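PDB 2CWY: DUF309 domain-containing protein from Thermus thermophilus, which is of unknown function and folds as a small, compact bundle of five helices that belongs to the DUF309 family. Local coordinates for residues 34-45 against 68-79; 1-11 against 20-28. One frame throughout, in Å; residues are numbered along the deposited sequence.

In the fold
Both contacts join helices and loops of one small helical fold, and they lie in series along the chain: contact 2, the N-terminal helical hairpin, comes first, and contact 1, the loop after helix 59-69 packed on helix 33-53, follows it. Their centres are about 12 Å apart, and each lies 8 to 9 Å from the centre of the chain. They meet directly, because Met77 O of contact 1 is 2.8 Å from Trp5 NE1 of contact 2, a weak hydrogen bond. Helix 17-30 packs between helix 5-13, through contact 2, and helix 33-53, where Trp28 touches Gln40 and makes a cation-pi contact with Arg36. No ligand or active site is established, so the evidence supports only a structural reading.

Contact 1 (34-45 against 68-79); sequences EERRLLQGVILL and RLEGLPCPLMGL
Arg37 reaches from helix 33-53 to the end of helix 59-69, where its NE donates to Arg68 O at 2.9 Å with an N-H...O angle of 144°, in the carbonyl plane. NH2 adds a weak bond to the same oxygen, and Leu72 CD2 lies over the centre of one guanidinium face, 3.4 Å from Arg37 CZ. The bend at chi3 (55°) turns the guanidinium edge to that oxygen. With the guanidinium gone, as with an alanine here, Arg68 O would probably lose the donors NE and NH2, and Leu72 CD2 the flat group it lies against. A second polar link has Arg68 NE giving a bond to Gln40 OE1 (2.7 Å), the donor lying above the amide carbonyl plane.

Apolar packing centres on Leu38. Its CD1 meets Leu69 CD2, its CB touches both Leu72 CD1 and Leu76 CD2, and its CD2 packs 3.6 Å from Met77 CG, the two side chains passing in opposite directions. Gly41 leaves room for Leu69, whose CG is 4.1 Å from Gly41 CA.

Leu24 of helix 17-30 packs on Val42. Trp81 of helix 81-92 touches Leu38 and Leu69 and donates from NE1 to Pro73 O, which brings the loop against that helix.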
loop_
_atom_site.group_PDB
_atom_site.type_symbol
_atom_site.label_atom_id
_atom_site.label_comp_id
_atom_site.label_asym_id
_atom_site.label_seq_id
_atom_site.Cartn_x
_atom_site.Cartn_y
_atom_site.Cartn_z
ATOM N N GLU A 34 -3.284 13.186 -5.918
ATOM C CA GLU A 34 -3.294 11.783 -6.336
ATOM C C GLU A 34 -2.125 10.965 -5.808
ATOM O O GLU A 34 -2.293 9.801 -5.437
ATOM C CB GLU A 34 -3.303 11.687 -7.853
ATOM C CG GLU A 34 -4.510 12.294 -8.503
ATOM C CD GLU A 34 -4.329 12.420 -9.996
ATOM O OE1 GLU A 34 -3.458 13.204 -10.428
ATOM O OE2 GLU A 34 -5.043 11.733 -10.744
ATOM N N GLU A 35 -0.941 11.565 -5.827
ATOM C CA GLU A 35 0.262 10.914 -5.330
ATOM C C GLU A 35 0.134 10.607 -3.836
ATOM O O GLU A 35 0.501 9.519 -3.385
ATOM C CB GLU A 35 1.470 11.816 -5.580
ATOM C CG GLU A 35 1.855 11.926 -7.054
ATOM C CD GLU A 35 0.788 12.604 -7.915
ATOM O OE1 GLU A 35 0.576 12.138 -9.052
ATOM O OE2 GLU A 35 0.167 13.598 -7.468
ATOM N N ARG A 36 -0.395 11.562 -3.070
ATOM C CA ARG A 36 -0.552 11.364 -1.633
ATOM C C ARG A 36 -1.573 10.250 -1.393
ATOM O O ARG A 36 -1.393 9.405 -0.516
ATOM C CB ARG A 36 -0.992 12.673 -0.934
ATOM C CG ARG A 36 -0.736 12.703 0.587
ATOM C CD ARG A 36 -1.331 13.956 1.267
ATOM N NE ARG A 36 -1.128 13.962 2.719
ATOM C CZ ARG A 36 -0.048 14.441 3.335
ATOM N NH1 ARG A 36 0.944 14.973 2.635
ATOM N NH2 ARG A 36 0.049 14.377 4.659
ATOM N N ARG A 37 -2.632 10.220 -2.197
ATOM C CA ARG A 37 -3.641 9.184 -2.032
ATOM C C ARG A 37 -3.037 7.811 -2.326
ATOM O O ARG A 37 -3.251 6.845 -1.584
ATOM C CB ARG A 37 -4.833 9.460 -2.963
ATOM C CG ARG A 37 -5.792 10.521 -2.415
ATOM C CD ARG A 37 -6.783 10.951 -3.482
ATOM N NE ARG A 37 -7.496 9.808 -4.041
ATOM C CZ ARG A 37 -8.061 9.808 -5.242
ATOM N NH1 ARG A 37 -7.991 10.895 -6.003
ATOM N NH2 ARG A 37 -8.676 8.721 -5.688
ATOM N N LEU A 38 -2.270 7.728 -3.408
ATOM C CA LEU A 38 -1.642 6.476 -3.766
ATOM C C LEU A 38 -0.733 5.981 -2.645
ATOM O O LEU A 38 -0.801 4.819 -2.258
ATOM C CB LEU A 38 -0.825 6.639 -5.040
ATOM C CG LEU A 38 0.044 5.416 -5.336
ATOM C CD1 LEU A 38 -0.837 4.259 -5.808
ATOM C CD2 LEU A 38 1.057 5.766 -6.365
ATOM N N LEU A 39 0.124 6.861 -2.126
ATOM C CA LEU A 39 1.046 6.462 -1.055
ATOM C C LEU A 39 0.306 5.972 0.189
ATOM O O LEU A 39 0.660 4.936 0.767
ATOM C CB LEU A 39 1.993 7.627 -0.722
ATOM C CG LEU A 39 2.999 7.915 -1.851
ATOM C CD1 LEU A 39 3.540 9.327 -1.726
ATOM C CD2 LEU A 39 4.136 6.890 -1.802
ATOM N N GLN A 40 -0.739 6.685 0.593
ATOM C CA GLN A 40 -1.484 6.254 1.762
ATOM C C GLN A 40 -2.214 4.934 1.504
ATOM O O GLN A 40 -2.354 4.128 2.405
ATOM C CB GLN A 40 -2.479 7.318 2.199
ATOM C CG GLN A 40 -2.930 7.101 3.637
ATOM C CD GLN A 40 -3.638 8.303 4.200
ATOM O OE1 GLN A 40 -4.556 8.837 3.579
ATOM N NE2 GLN A 40 -3.220 8.739 5.381
ATOM N N GLY A 41 -2.670 4.723 0.272
ATOM C CA GLY A 41 -3.357 3.489 -0.070
ATOM C C GLY A 41 -2.420 2.296 0.049
ATOM O O GLY A 41 -2.780 1.266 0.617
ATOM N N VAL A 42 -1.212 2.428 -0.489
ATOM C CA VAL A 42 -0.221 1.351 -0.415
ATOM C C VAL A 42 0.156 1.115 1.062
ATOM O O VAL A 42 0.313 -0.027 1.504
ATOM C CB VAL A 42 1.054 1.708 -1.221
ATOM C CG1 VAL A 42 2.130 0.625 -1.026
ATOM C CG2 VAL A 42 0.711 1.847 -2.689
ATOM N N ILE A 43 0.304 2.204 1.814
ATOM C CA ILE A 43 0.625 2.107 3.228
ATOM C C ILE A 43 -0.469 1.314 3.963
ATOM O O ILE A 43 -0.169 0.455 4.796
ATOM C CB ILE A 43 0.761 3.520 3.861
ATOM C CG1 ILE A 43 2.140 4.110 3.536
ATOM C CG2 ILE A 43 0.526 3.450 5.370
ATOM C CD1 ILE A 43 2.273 5.568 3.925
ATOM N N LEU A 44 -1.731 1.597 3.645
ATOM C CA LEU A 44 -2.855 0.920 4.304
ATOM C C LEU A 44 -2.970 -0.556 3.911
ATOM O O LEU A 44 -3.433 -1.374 4.704
ATOM C CB LEU A 44 -4.165 1.671 4.001
ATOM C CG LEU A 44 -4.287 3.051 4.676
ATOM C CD1 LEU A 44 -5.382 3.899 3.996
ATOM C CD2 LEU A 44 -4.608 2.843 6.152
ATOM N N LEU A 45 -2.563 -0.898 2.691
ATOM C CA LEU A 45 -2.588 -2.298 2.267
ATOM C C LEU A 45 -1.498 -3.029 3.056
ATOM O O LEU A 45 -1.716 -4.138 3.565
ATOM C CB LEU A 45 -2.297 -2.422 0.769
ATOM C CG LEU A 45 -3.327 -1.786 -0.168
ATOM C CD1 LEU A 45 -2.924 -2.063 -1.613
ATOM C CD2 LEU A 45 -4.702 -2.359 0.111
ATOM N N ARG A 68 -9.018 5.375 -0.803
ATOM C CA ARG A 68 -7.979 6.268 -1.292
ATOM C C ARG A 68 -7.592 5.992 -2.746
ATOM O O ARG A 68 -7.303 6.923 -3.509
ATOM C CB ARG A 68 -6.715 6.126 -0.437
ATOM C CG ARG A 68 -6.903 6.273 1.067
ATOM C CD ARG A 68 -6.890 7.714 1.528
ATOM N NE ARG A 68 -6.956 7.796 2.988
ATOM C CZ ARG A 68 -8.042 7.519 3.704
ATOM N NH1 ARG A 68 -9.160 7.144 3.096
ATOM N NH2 ARG A 68 -8.008 7.610 5.027
ATOM N N LEU A 69 -7.566 4.716 -3.125
ATOM C CA LEU A 69 -7.143 4.321 -4.473
ATOM C C LEU A 69 -8.224 4.464 -5.529
ATOM O O LEU A 69 -7.940 4.562 -6.727
ATOM C CB LEU A 69 -6.633 2.875 -4.446
ATOM C CG LEU A 69 -5.437 2.652 -3.509
ATOM C CD1 LEU A 69 -5.237 1.175 -3.253
ATOM C CD2 LEU A 69 -4.178 3.284 -4.121
ATOM N N GLU A 70 -9.466 4.487 -5.074
ATOM C CA GLU A 70 -10.601 4.606 -5.973
ATOM C C GLU A 70 -10.519 5.808 -6.895
ATOM O O GLU A 70 -10.420 6.942 -6.434
ATOM C CB GLU A 70 -11.896 4.696 -5.168
ATOM C CG GLU A 70 -13.138 4.812 -6.041
ATOM C CD GLU A 70 -13.425 3.538 -6.817
ATOM O OE1 GLU A 70 -12.510 3.029 -7.505
ATOM O OE2 GLU A 70 -14.571 3.045 -6.738
ATOM N N GLY A 71 -10.558 5.550 -8.201
ATOM C CA GLY A 71 -10.536 6.631 -9.169
ATOM C C GLY A 71 -9.172 7.126 -9.607
ATOM O O GLY A 71 -9.081 8.018 -10.455
ATOM N N LEU A 72 -8.106 6.574 -9.038
ATOM C CA LEU A 72 -6.770 7.003 -9.430
ATOM C C LEU A 72 -6.386 6.373 -10.760
ATOM O O LEU A 72 -6.874 5.293 -11.118
ATOM C CB LEU A 72 -5.727 6.574 -8.389
ATOM C CG LEU A 72 -5.686 7.257 -7.021
ATOM C CD1 LEU A 72 -4.567 6.621 -6.194
ATOM C CD2 LEU A 72 -5.447 8.772 -7.184
ATOM N N PRO A 73 -5.527 7.052 -11.534
ATOM C CA PRO A 73 -5.138 6.434 -12.800
ATOM C C PRO A 73 -4.151 5.318 -12.437
ATOM O O PRO A 73 -3.594 5.329 -11.337
ATOM C CB PRO A 73 -4.472 7.583 -13.555
ATOM C CG PRO A 73 -3.958 8.469 -12.470
ATOM C CD PRO A 73 -5.063 8.448 -11.456
ATOM N N CYS A 74 -3.962 4.349 -13.330
ATOM C CA CYS A 74 -3.015 3.258 -13.077
ATOM C C CYS A 74 -2.278 2.937 -14.375
ATOM O O CYS A 74 -2.899 2.780 -15.422
ATOM C CB CYS A 74 -3.741 1.999 -12.569
ATOM S SG CYS A 74 -2.641 0.629 -12.034
ATOM N N PRO A 75 -0.939 2.846 -14.323
ATOM C CA PRO A 75 -0.154 3.036 -13.103
ATOM C C PRO A 75 -0.062 4.495 -12.682
ATOM O O PRO A 75 -0.520 5.400 -13.392
ATOM C CB PRO A 75 1.205 2.455 -13.476
ATOM C CG PRO A 75 1.316 2.786 -14.943
ATOM C CD PRO A 75 -0.075 2.417 -15.442
ATOM N N LEU A 76 0.521 4.712 -11.509
ATOM C CA LEU A 76 0.723 6.052 -10.977
ATOM C C LEU A 76 2.029 5.997 -10.199
ATOM O O LEU A 76 2.277 5.046 -9.447
ATOM C CB LEU A 76 -0.434 6.462 -10.063
ATOM C CG LEU A 76 -0.394 7.891 -9.530
ATOM C CD1 LEU A 76 -0.436 8.879 -10.696
ATOM C CD2 LEU A 76 -1.562 8.110 -8.590
HETATM N N MSE A 77 2.870 7.008 -10.401
HETATM C CA MSE A 77 4.173 7.091 -9.739
HETATM C C MSE A 77 5.075 5.920 -10.119
HETATM O O MSE A 77 6.028 5.619 -9.409
HETATM C CB MSE A 77 4.007 7.120 -8.212
HETATM C CG MSE A 77 3.220 8.293 -7.672
HETATM SE SE MSE A 77 3.485 8.464 -5.745
HETATM C CE MSE A 77 5.231 9.293 -5.774
ATOM N N GLY A 78 4.762 5.262 -11.235
ATOM C CA GLY A 78 5.553 4.131 -11.693
ATOM C C GLY A 78 5.151 2.810 -11.060
ATOM O O GLY A 78 5.870 1.812 -11.180
ATOM N N LEU A 79 3.991 2.797 -10.407
ATOM C CA LEU A 79 3.480 1.604 -9.733
ATOM C C LEU A 79 2.143 1.078 -10.278
ATOM O O LEU A 79 1.194 1.837 -10.463
ATOM C CB LEU A 79 3.295 1.891 -8.232
ATOM C CG LEU A 79 2.627 0.766 -7.427
ATOM C CD1 LEU A 79 3.559 -0.440 -7.363
ATOM C CD2 LEU A 79 2.290 1.269 -6.031
HETATM O O HOH W 1 -7.312 10.965 -10.245
#

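Contact 2 (1-11 against 20-28); sequences MVPDWEEVLGL and VHEVLEPYW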
loop_
_atom_site.group_PDB
_atom_site.type_symbol
_atom_site.label_atom_id
_atom_site.label_comp_id
_atom_site.label_asym_id
_atom_site.label_seq_id
_atom_site.Cartn_x
_atom_site.Cartn_y
_atom_site.Cartn_z
HETATM N N MSE A 1 12.222 13.418 -5.610
HETATM C CA MSE A 1 12.355 12.026 -5.106
HETATM C C MSE A 1 11.025 11.343 -4.815
HETATM O O MSE A 1 10.168 11.875 -4.107
HETATM C CB MSE A 1 13.186 11.999 -3.830
HETATM C CG MSE A 1 14.681 12.094 -4.017
HETATM SE SE MSE A 1 15.449 12.036 -2.256
HETATM C CE MSE A 1 14.719 13.719 -1.614
ATOM N N VAL A 2 10.868 10.150 -5.370
ATOM C CA VAL A 2 9.678 9.350 -5.162
ATOM C C VAL A 2 10.206 7.959 -4.875
ATOM O O VAL A 2 11.365 7.664 -5.166
ATOM C CB VAL A 2 8.785 9.348 -6.407
ATOM C CG1 VAL A 2 8.316 10.774 -6.695
ATOM C CG2 VAL A 2 9.536 8.789 -7.595
ATOM N N PRO A 3 9.377 7.083 -4.303
ATOM C CA PRO A 3 9.840 5.726 -3.992
ATOM C C PRO A 3 10.456 4.956 -5.167
ATOM O O PRO A 3 10.063 5.153 -6.311
ATOM C CB PRO A 3 8.563 5.029 -3.499
ATOM C CG PRO A 3 7.700 6.152 -3.008
ATOM C CD PRO A 3 7.932 7.219 -4.047
ATOM N N ASP A 4 11.433 4.100 -4.876
ATOM C CA ASP A 4 12.002 3.218 -5.894
ATOM C C ASP A 4 11.109 1.996 -5.650
ATOM O O ASP A 4 11.349 1.227 -4.723
ATOM C CB ASP A 4 13.456 2.843 -5.582
ATOM C CG ASP A 4 13.999 1.781 -6.529
ATOM O OD1 ASP A 4 13.216 0.917 -6.986
ATOM O OD2 ASP A 4 15.210 1.795 -6.816
ATOM N N TRP A 5 10.068 1.829 -6.461
ATOM C CA TRP A 5 9.135 0.729 -6.248
ATOM C C TRP A 5 9.751 -0.666 -6.336
ATOM O O TRP A 5 9.225 -1.617 -5.764
ATOM C CB TRP A 5 7.925 0.886 -7.189
ATOM C CG TRP A 5 7.078 2.108 -6.883
ATOM C CD1 TRP A 5 6.875 3.200 -7.685
ATOM C CD2 TRP A 5 6.296 2.335 -5.696
ATOM N NE1 TRP A 5 6.010 4.086 -7.070
ATOM C CE2 TRP A 5 5.644 3.577 -5.852
ATOM C CE3 TRP A 5 6.080 1.602 -4.520
ATOM C CZ2 TRP A 5 4.786 4.107 -4.869
ATOM C CZ3 TRP A 5 5.221 2.128 -3.543
ATOM C CH2 TRP A 5 4.589 3.369 -3.730
ATOM N N GLU A 6 10.876 -0.800 -7.031
ATOM C CA GLU A 6 11.521 -2.100 -7.109
ATOM C C GLU A 6 11.961 -2.481 -5.697
ATOM O O GLU A 6 11.787 -3.613 -5.264
ATOM C CB GLU A 6 12.722 -2.049 -8.053
ATOM C CG GLU A 6 13.170 -3.423 -8.553
ATOM C CD GLU A 6 12.002 -4.326 -8.980
ATOM O OE1 GLU A 6 10.945 -3.806 -9.414
ATOM O OE2 GLU A 6 12.149 -5.566 -8.893
ATOM N N GLU A 7 12.524 -1.523 -4.972
ATOM C CA GLU A 7 12.956 -1.769 -3.600
ATOM C C GLU A 7 11.768 -2.018 -2.680
ATOM O O GLU A 7 11.789 -2.930 -1.846
ATOM C CB GLU A 7 13.734 -0.568 -3.059
ATOM C CG GLU A 7 15.125 -0.457 -3.618
ATOM C CD GLU A 7 15.906 -1.737 -3.414
ATOM O OE1 GLU A 7 16.049 -2.161 -2.241
ATOM O OE2 GLU A 7 16.362 -2.313 -4.427
ATOM N N VAL A 8 10.731 -1.204 -2.831
ATOM C CA VAL A 8 9.552 -1.324 -1.981
ATOM C C VAL A 8 8.861 -2.660 -2.182
ATOM O O VAL A 8 8.484 -3.325 -1.223
ATOM C CB VAL A 8 8.564 -0.168 -2.244
ATOM C CG1 VAL A 8 7.293 -0.363 -1.417
ATOM C CG2 VAL A 8 9.224 1.166 -1.891
ATOM N N LEU A 9 8.709 -3.065 -3.431
ATOM C CA LEU A 9 8.064 -4.342 -3.713
ATOM C C LEU A 9 8.969 -5.483 -3.244
ATOM O O LEU A 9 8.499 -6.593 -2.978
ATOM C CB LEU A 9 7.753 -4.451 -5.208
ATOM C CG LEU A 9 6.721 -3.421 -5.672
ATOM C CD1 LEU A 9 6.499 -3.548 -7.169
ATOM C CD2 LEU A 9 5.422 -3.625 -4.902
ATOM N N GLY A 10 10.264 -5.195 -3.136
ATOM C CA GLY A 10 11.215 -6.182 -2.654
ATOM C C GLY A 10 10.912 -6.468 -1.193
ATOM O O GLY A 10 10.893 -7.623 -0.762
ATOM N N LEU A 11 10.674 -5.412 -0.420
ATOM C CA LEU A 11 10.337 -5.571 0.994
ATOM C C LEU A 11 9.025 -6.339 1.104
ATOM O O LEU A 11 8.884 -7.242 1.935
ATOM C CB LEU A 11 10.154 -4.205 1.663
ATOM C CG LEU A 11 11.373 -3.286 1.721
ATOM C CD1 LEU A 11 10.903 -1.875 2.074
ATOM C CD2 LEU A 11 12.375 -3.804 2.755
ATOM N N VAL A 20 7.509 -1.595 4.772
ATOM C CA VAL A 20 6.966 -0.887 3.620
ATOM C C VAL A 20 6.275 0.374 4.131
ATOM O O VAL A 20 6.439 1.467 3.580
ATOM C CB VAL A 20 5.935 -1.761 2.845
ATOM C CG1 VAL A 20 5.083 -0.882 1.916
ATOM C CG2 VAL A 20 6.674 -2.818 2.026
ATOM N N HIS A 21 5.519 0.214 5.207
ATOM C CA HIS A 21 4.800 1.325 5.810
ATOM C C HIS A 21 5.760 2.441 6.260
ATOM O O HIS A 21 5.562 3.623 5.950
ATOM C CB HIS A 21 3.966 0.779 6.980
ATOM C CG HIS A 21 3.036 1.782 7.583
ATOM N ND1 HIS A 21 1.908 1.417 8.285
ATOM C CD2 HIS A 21 3.060 3.136 7.584
ATOM C CE1 HIS A 21 1.273 2.504 8.688
ATOM N NE2 HIS A 21 1.952 3.561 8.278
ATOM N N GLU A 22 6.810 2.063 6.980
ATOM C CA GLU A 22 7.806 3.014 7.471
ATOM C C GLU A 22 8.580 3.712 6.352
ATOM O O GLU A 22 8.851 4.907 6.439
ATOM C CB GLU A 22 8.798 2.293 8.385
ATOM C CG GLU A 22 9.709 3.219 9.159
ATOM C CD GLU A 22 10.718 2.462 9.984
ATOM O OE1 GLU A 22 10.332 1.450 10.612
ATOM O OE2 GLU A 22 11.895 2.883 10.010
ATOM N N VAL A 23 8.932 2.972 5.301
ATOM C CA VAL A 23 9.688 3.545 4.193
ATOM C C VAL A 23 8.878 4.553 3.371
ATOM O O VAL A 23 9.429 5.528 2.864
ATOM C CB VAL A 23 10.254 2.413 3.271
ATOM C CG1 VAL A 23 10.738 2.972 1.940
ATOM C CG2 VAL A 23 11.413 1.734 3.976
ATOM N N LEU A 24 7.569 4.338 3.272
ATOM C CA LEU A 24 6.718 5.233 2.494
ATOM C C LEU A 24 6.210 6.465 3.242
ATOM O O LEU A 24 5.769 7.428 2.617
ATOM C CB LEU A 24 5.531 4.460 1.929
ATOM C CG LEU A 24 5.856 3.348 0.930
ATOM C CD1 LEU A 24 4.555 2.666 0.535
ATOM C CD2 LEU A 24 6.545 3.928 -0.304
ATOM N N GLU A 25 6.265 6.445 4.570
ATOM C CA GLU A 25 5.788 7.592 5.333
ATOM C C GLU A 25 6.378 8.947 4.929
ATOM O O GLU A 25 5.629 9.911 4.760
ATOM C CB GLU A 25 6.011 7.388 6.835
ATOM C CG GLU A 25 5.400 8.508 7.653
ATOM C CD GLU A 25 5.828 8.482 9.108
ATOM O OE1 GLU A 25 6.876 7.876 9.408
ATOM O OE2 GLU A 25 5.119 9.077 9.948
ATOM N N PRO A 26 7.720 9.041 4.758
ATOM C CA PRO A 26 8.352 10.311 4.376
ATOM C C PRO A 26 7.852 10.841 3.037
ATOM O O PRO A 26 7.747 12.051 2.849
ATOM C CB PRO A 26 9.848 9.975 4.323
ATOM C CG PRO A 26 9.984 8.717 5.151
ATOM C CD PRO A 26 8.724 7.964 4.850
ATOM N N TYR A 27 7.555 9.929 2.110
ATOM C CA TYR A 27 7.055 10.309 0.790
ATOM C C TYR A 27 5.625 10.828 0.883
ATOM O O TYR A 27 5.277 11.834 0.265
ATOM C CB TYR A 27 7.117 9.111 -0.156
ATOM C CG TYR A 27 8.540 8.712 -0.437
ATOM C CD1 TYR A 27 9.346 9.500 -1.259
ATOM C CD2 TYR A 27 9.120 7.614 0.202
ATOM C CE1 TYR A 27 10.692 9.216 -1.433
ATOM C CE2 TYR A 27 10.477 7.316 0.035
ATOM C CZ TYR A 27 11.255 8.130 -0.781
ATOM O OH TYR A 27 12.607 7.900 -0.914
ATOM N N TRP A 28 4.810 10.134 1.667
ATOM C CA TRP A 28 3.420 10.527 1.860
ATOM C C TRP A 28 3.362 11.913 2.507
ATOM O O TRP A 28 2.512 12.744 2.160
ATOM C CB TRP A 28 2.723 9.504 2.753
ATOM C CG TRP A 28 1.367 9.943 3.254
ATOM C CD1 TRP A 28 0.192 9.967 2.554
ATOM C CD2 TRP A 28 1.059 10.419 4.570
ATOM N NE1 TRP A 28 -0.832 10.424 3.360
ATOM C CE2 TRP A 28 -0.323 10.710 4.599
ATOM C CE3 TRP A 28 1.822 10.630 5.730
ATOM C CZ2 TRP A 28 -0.964 11.201 5.746
ATOM C CZ3 TRP A 28 1.192 11.113 6.862
ATOM C CH2 TRP A 28 -0.196 11.393 6.861
#
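Pro3 lays its ring over one face of Tyr27 in a CH-pi contact: Pro3 CG is 4.0 Å from the centroid of the Tyr27 ring and 22° off its normal. Followed outward, the proline side chain touches two partners in turn. CB packs on Leu24 CD2 at 3.9 Å. CG, the next atom, is shared, lying 3.7 Å from Leu24 CD2 and equally near Tyr27 CG. CD, which closes the ring onto the backbone N, approaches Tyr27 CD1 and CG. Tyr27 reaches this position with its CG anti to the carbonyl carbon (chi1 -67°), and Met1 O comes up to the ring edge, in its plane, 3.8 Å from Tyr27 CD1.

Leu24 CD2 also meets the indole of Trp5, at 3.9 Å from Trp5 CZ3, the two side chains crossing at about a right angle. Pro3 CB in turn covers the centre of one face of that indole, which links the N-terminal arm to the start of its own helix. Asp4 is the N-cap there: its OD1 accepts from Glu7 N at 3.2 Å and weakly from Glu6 N.

Further along, the contact is aliphatic. Val8 CG1 faces Val20 CG1 at 4.0 Å, Val8 CG2 is near Leu24 CD2, and Leu11 sets its CB against Val20 CG2 and its CD1 against Val23 CG2.

The axes of the two helical segments run at 151° and approach to 10.1 Å, the geometry of an antiparallel helical hairpin. Helix 17-30 lies on helix 33-53 (His21 on Ile43), the arm before helix 5-13 reaches the same helix through Pro3 on Leu39, and Leu79 of the loop before helix 81-92 packs on Trp5.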